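Local coordinates for putative metal binding protein RUMGNA_00854 (Ruminococcus gnavus, PDB 3U7Z) that binds calcium ions and is probably a metal-binding protein of the DUF4430 family, its biological role still undefined, at residues T27-K30 with E34-E37; N40-E45 with L51-V56. All blocks are in the same frame, centred on the assembly; numbering follows the deposited sequence.

Contact 1 of 2, residues T27-K30 with E34-E37; sequences TDAK and EVLE. With CA (calcium ion), chain D.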
loop_
_atom_site.group_PDB
_atom_site.type_symbol
_atom_site.label_atom_id
_atom_site.label_comp_id
_atom_site.label_asym_id
_atom_site.label_seq_id
_atom_site.Cartn_x
_atom_site.Cartn_y
_atom_site.Cartn_z
ATOM N N THR A 27 -0.820 14.937 -3.707
ATOM C CA THR A 27 -2.195 14.435 -3.799
ATOM C C THR A 27 -3.135 15.220 -2.907
ATOM O O THR A 27 -2.749 15.640 -1.856
ATOM C CB THR A 27 -2.235 12.900 -3.439
ATOM O OG1 THR A 27 -3.578 12.431 -3.454
ATOM C CG2 THR A 27 -1.646 12.643 -2.038
ATOM N N ASP A 28 -4.387 15.358 -3.343
ATOM C CA ASP A 28 -5.466 15.912 -2.498
ATOM C C ASP A 28 -6.381 14.809 -1.981
ATOM O O ASP A 28 -7.436 15.082 -1.394
ATOM C CB ASP A 28 -6.274 17.008 -3.228
ATOM C CG ASP A 28 -6.326 16.801 -4.739
ATOM O OD1 ASP A 28 -6.781 15.713 -5.161
ATOM O OD2 ASP A 28 -5.865 17.697 -5.497
ATOM N N ALA A 29 -5.953 13.563 -2.174
ATOM C CA ALA A 29 -6.674 12.396 -1.686
ATOM C C ALA A 29 -6.811 12.376 -0.174
ATOM O O ALA A 29 -5.922 12.806 0.597
ATOM C CB ALA A 29 -5.976 11.126 -2.138
ATOM N N LYS A 30 -7.958 11.867 0.251
ATOM C CA LYS A 30 -8.238 11.713 1.628
ATOM C C LYS A 30 -7.646 10.401 2.077
ATOM O O LYS A 30 -7.199 10.346 3.187
ATOM C CB LYS A 30 -9.766 11.742 1.873
ATOM C CG LYS A 30 -10.239 11.440 3.312
ATOM C CD LYS A 30 -9.895 12.488 4.356
ATOM C CE LYS A 30 -10.613 12.202 5.683
ATOM N NZ LYS A 30 -9.875 12.767 6.848
ATOM N N GLU A 34 -6.965 5.645 -2.683
ATOM C CA GLU A 34 -7.184 6.571 -3.786
ATOM C C GLU A 34 -5.827 6.981 -4.380
ATOM O O GLU A 34 -5.651 7.039 -5.624
ATOM C CB GLU A 34 -7.995 7.802 -3.296
ATOM C CG GLU A 34 -8.145 8.906 -4.327
ATOM C CD GLU A 34 -8.849 10.156 -3.788
ATOM O OE1 GLU A 34 -9.322 10.155 -2.631
ATOM O OE2 GLU A 34 -8.917 11.158 -4.544
ATOM N N VAL A 35 -4.860 7.213 -3.506
ATOM C CA VAL A 35 -3.536 7.570 -3.949
ATOM C C VAL A 35 -2.899 6.439 -4.746
ATOM O O VAL A 35 -2.372 6.654 -5.836
ATOM C CB VAL A 35 -2.593 7.940 -2.777
ATOM C CG1 VAL A 35 -1.260 8.354 -3.360
ATOM C CG2 VAL A 35 -3.177 9.022 -1.824
ATOM N N LEU A 36 -2.992 5.233 -4.198
ATOM C CA LEU A 36 -2.349 4.074 -4.844
ATOM C C LEU A 36 -2.963 3.821 -6.211
ATOM O O LEU A 36 -2.256 3.557 -7.231
ATOM C CB LEU A 36 -2.510 2.876 -3.948
ATOM C CG LEU A 36 -1.855 2.922 -2.562
ATOM C CD1 LEU A 36 -2.216 1.724 -1.651
ATOM C CD2 LEU A 36 -0.356 3.063 -2.714
ATOM N N GLU A 37 -4.293 3.955 -6.280
ATOM C CA GLU A 37 -4.996 3.652 -7.535
ATOM C C GLU A 37 -4.922 4.772 -8.557
ATOM O O GLU A 37 -5.132 4.504 -9.726
ATOM C CB GLU A 37 -6.451 3.197 -7.329
ATOM C CG GLU A 37 -6.513 1.756 -6.841
ATOM C CD GLU A 37 -6.187 0.706 -7.912
ATOM O OE1 GLU A 37 -5.584 1.016 -8.975
ATOM O OE2 GLU A 37 -6.552 -0.470 -7.707
HETATM CA CA CA D . -5.650 -1.314 -9.911
#
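The methyl of Ala29 fits into the angle between two side chains of one helical turn. Its CB sits 3.5 Å from Val35 CG2, a plain apolar contact. Glu34 meets the same methyl with the flat of its carboxylate: the chain leaves with CG anti to the backbone N (chi1 173°) and runs on extended, which in the conformer given lays the face of the group on Ala29, with CD 3.5 Å from Ala29 CB. Glu34 was deposited in two conformers, however, and the reach of its carboxylate toward the loop is the less certain half of the contact.

Val35 carries the rest. One branch does the touching: CG2, which stands beside the backbone N, anti to the carbonyl carbon. That branch also meets Thr27, whose side chain crosses it at about a right angle, with OG1 3.8 Å from CG2 and the methyl at nearly the same distance.

What positions Ala29 is the bend just before it. Thr27 OG1 accepts a hydrogen bond from Ala29 N at 2.9 Å, with an N-H...O angle of 158°, the mark of an ST turn. The same oxygen that touches Val35 CG2 thus holds the turn with which the chain leaves strand 20-27.

Two residues further along the helix from Val35, Glu37 turns its carboxylate to a calcium ion, gripping it with both oxygens, OE1 and OE2 each 2.5 Å from the metal; the other protein ligands come from 40-45.

Outside the pair, Ala29 O takes a hydrogen bond from Lys7 NZ, and Val35 also touches Val87. The contact joins the first turn of helix 32-38 to the chain leaving strand 20-27, and Val35 and Leu36 pack on Ile9 and Val11 of strand 7-14.

Contact 2 of 2, residues N40-E45 with L51-V56; sequences NLVDGE and LFITTV. With CA (calcium ion), chain D; CA (calcium ion), chain C; EDO (1,2-ethanediol), chain J.
Val42 sets CG1 beside its backbone N (chi1 -57°), whereas Val56 turns CG1 anti to its own N (chi1 -177°), leaving CG2 anti to the carbonyl carbon; the two side chains lie side by side, 4.0 Å between Val42 CG1 and Val56 CG2. Ile53 brings CG2 onto the same face, 4.2 Å from Val42 CB; cutting Ile53 back to alanine is likely to leave Val42 CB without that neighbour and to open a gap on the side facing Ala82. Leu95 of strand 92-99 packs on both valines.

Strands 42-45 and 52-56 form an antiparallel beta hairpin broken by a classic beta bulge, where Thr54 and Thr55 both face Asp43. Asp43 O takes two N-H groups, Thr54 N at 3.0 Å, lying in the carbonyl plane, and the longer Thr55 N at 3.3 Å, while Asp43 N bonds back to Thr55 O. Past the bulge Glu45 and Phe52 pair through both backbone bonds. Just before that pair, Gly44, opposite Ile53, brings its CA 3.1 Å from Phe52 O; a CB there would clash with that oxygen and with Leu51 CD1.

On the opposite face from the valines, Asp43 OD1 bridges two calcium ions, one also held by Val42 O, the other also by Asp43 OD2 and two waters.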
loop_
_atom_site.group_PDB
_atom_site.type_symbol
_atom_site.label_atom_id
_atom_site.label_comp_id
_atom_site.label_asym_id
_atom_site.label_seq_id
_atom_site.Cartn_x
_atom_site.Cartn_y
_atom_site.Cartn_z
ATOM N N ASN A 40 -2.615 3.400 -10.793
ATOM C CA ASN A 40 -2.723 1.965 -10.880
ATOM C C ASN A 40 -1.494 1.231 -10.298
ATOM O O ASN A 40 -0.996 0.281 -10.871
ATOM C CB ASN A 40 -3.084 1.508 -12.292
ATOM C CG ASN A 40 -3.606 0.111 -12.322
ATOM O OD1 ASN A 40 -3.963 -0.448 -11.300
ATOM N ND2 ASN A 40 -3.647 -0.466 -13.468
ATOM N N LEU A 41 -1.073 1.646 -9.123
ATOM C CA LEU A 41 0.107 1.020 -8.473
ATOM C C LEU A 41 -0.230 -0.295 -7.778
ATOM O O LEU A 41 0.651 -1.051 -7.473
ATOM C CB LEU A 41 0.732 1.991 -7.479
ATOM C CG LEU A 41 2.028 1.588 -6.751
ATOM C CD1 LEU A 41 3.155 1.344 -7.774
ATOM C CD2 LEU A 41 2.386 2.656 -5.735
ATOM N N VAL A 42 -1.505 -0.525 -7.516
ATOM C CA VAL A 42 -1.973 -1.727 -6.877
ATOM C C VAL A 42 -3.188 -2.285 -7.590
ATOM O O VAL A 42 -3.857 -1.572 -8.370
ATOM C CB VAL A 42 -2.385 -1.468 -5.420
ATOM C CG1 VAL A 42 -1.217 -0.848 -4.573
ATOM C CG2 VAL A 42 -3.627 -0.630 -5.301
ATOM N N ASP A 43 -3.442 -3.559 -7.374
ATOM C CA ASP A 43 -4.746 -4.168 -7.683
ATOM C C ASP A 43 -5.254 -4.777 -6.398
ATOM O O ASP A 43 -4.500 -5.413 -5.646
ATOM C CB ASP A 43 -4.651 -5.237 -8.763
ATOM C CG ASP A 43 -4.806 -4.742 -10.158
ATOM O OD1 ASP A 43 -4.966 -3.556 -10.443
ATOM O OD2 ASP A 43 -4.768 -5.648 -11.036
ATOM N N GLY A 44 -6.550 -4.561 -6.146
ATOM C CA GLY A 44 -7.178 -5.141 -5.031
ATOM C C GLY A 44 -8.597 -5.487 -5.266
ATOM O O GLY A 44 -9.200 -5.048 -6.222
ATOM N N GLU A 45 -9.124 -6.253 -4.344
ATOM C CA GLU A 45 -10.525 -6.655 -4.397
ATOM C C GLU A 45 -11.260 -6.085 -3.167
ATOM O O GLU A 45 -10.740 -6.079 -2.045
ATOM C CB GLU A 45 -10.559 -8.197 -4.377
ATOM C CG GLU A 45 -11.888 -8.803 -4.397
ATOM C CD GLU A 45 -11.994 -10.326 -4.180
ATOM O OE1 GLU A 45 -11.048 -10.987 -3.633
ATOM O OE2 GLU A 45 -13.132 -10.816 -4.519
ATOM N N LEU A 51 -10.361 -3.012 1.260
ATOM C CA LEU A 51 -9.623 -3.499 0.127
ATOM C C LEU A 51 -8.615 -4.567 0.521
ATOM O O LEU A 51 -7.855 -4.370 1.492
ATOM C CB LEU A 51 -8.897 -2.306 -0.504
ATOM C CG LEU A 51 -8.191 -2.540 -1.838
ATOM C CD1 LEU A 51 -9.172 -3.003 -2.929
ATOM C CD2 LEU A 51 -7.406 -1.282 -2.301
ATOM N N PHE A 52 -8.609 -5.671 -0.207
ATOM C CA PHE A 52 -7.601 -6.703 -0.074
ATOM C C PHE A 52 -6.676 -6.546 -1.290
ATOM O O PHE A 52 -7.057 -6.795 -2.413
ATOM C CB PHE A 52 -8.316 -8.050 -0.098
ATOM C CG PHE A 52 -7.435 -9.260 -0.223
ATOM C CD1 PHE A 52 -6.214 -9.353 0.410
ATOM C CD2 PHE A 52 -7.842 -10.305 -1.046
ATOM C CE1 PHE A 52 -5.426 -10.506 0.295
ATOM C CE2 PHE A 52 -7.081 -11.443 -1.160
ATOM C CZ PHE A 52 -5.859 -11.518 -0.491
ATOM N N ILE A 53 -5.480 -6.069 -1.038
ATOM C CA ILE A 53 -4.454 -5.793 -2.081
ATOM C C ILE A 53 -3.710 -7.079 -2.382
ATOM O O ILE A 53 -3.072 -7.671 -1.484
ATOM C CB ILE A 53 -3.476 -4.689 -1.617
ATOM C CG1 ILE A 53 -4.235 -3.364 -1.464
ATOM C CG2 ILE A 53 -2.283 -4.525 -2.570
ATOM C CD1 ILE A 53 -3.406 -2.278 -0.874
ATOM N N THR A 54 -3.754 -7.496 -3.636
ATOM C CA THR A 54 -3.138 -8.704 -4.152
ATOM C C THR A 54 -1.860 -8.417 -4.944
ATOM O O THR A 54 -0.968 -9.243 -4.968
ATOM C CB THR A 54 -4.194 -9.493 -5.015
ATOM O OG1 THR A 54 -4.671 -8.624 -6.028
ATOM C CG2 THR A 54 -5.329 -10.030 -4.102
ATOM N N THR A 55 -1.818 -7.285 -5.632
ATOM C CA THR A 55 -0.712 -6.941 -6.510
ATOM C C THR A 55 -0.280 -5.533 -6.218
ATOM O O THR A 55 -1.119 -4.634 -6.111
ATOM C CB THR A 55 -1.103 -7.046 -7.996
ATOM O OG1 THR A 55 -1.566 -8.356 -8.259
ATOM C CG2 THR A 55 0.043 -6.698 -8.968
ATOM N N VAL A 56 1.042 -5.343 -6.071
ATOM C CA VAL A 56 1.606 -4.021 -5.908
ATOM C C VAL A 56 2.810 -3.888 -6.835
ATOM O O VAL A 56 3.686 -4.737 -6.834
ATOM C CB VAL A 56 2.089 -3.769 -4.441
ATOM C CG1 VAL A 56 2.593 -2.365 -4.294
ATOM C CG2 VAL A 56 0.926 -4.010 -3.466
HETATM CA CA CA D . -5.650 -1.314 -9.911
HETATM CA CA CA C . -6.162 -4.351 -12.607
HETATM C C1 EDO J . -4.006 -4.731 2.312
HETATM O O1 EDO J . -4.717 -5.917 1.768
HETATM C C2 EDO J . -4.937 -3.754 3.109
HETATM O O2 EDO J . -5.775 -2.794 2.332
HETATM O O HOH W 1 -4.897 -3.475 -14.541
HETATM O O HOH W 2 -6.128 -6.574 -13.549
#

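How the contacts relate
Following the chain from the N terminus, strand 20-27 ends in contact 1, which closes a short span of three residues, two of them already in helix 32-38. The helix ends in a Schellman motif at Asn40, where Leu41 N probably bonds to Leu36 O, and the chain passes at once into contact 2, whose first segment, 40-45, begins at that helix end; contact 2 closes the hairpin over the five residues before Leu51. The two loops lie in series, neither enclosing nor crossing the other. They meet at the calcium ion: Glu37 from the helix of contact 1 and Asn40, Val42 and Asp43 from contact 2 share it. Leu36 packing on Val42 also joins helix to hairpin, beside the larger mixed sheet.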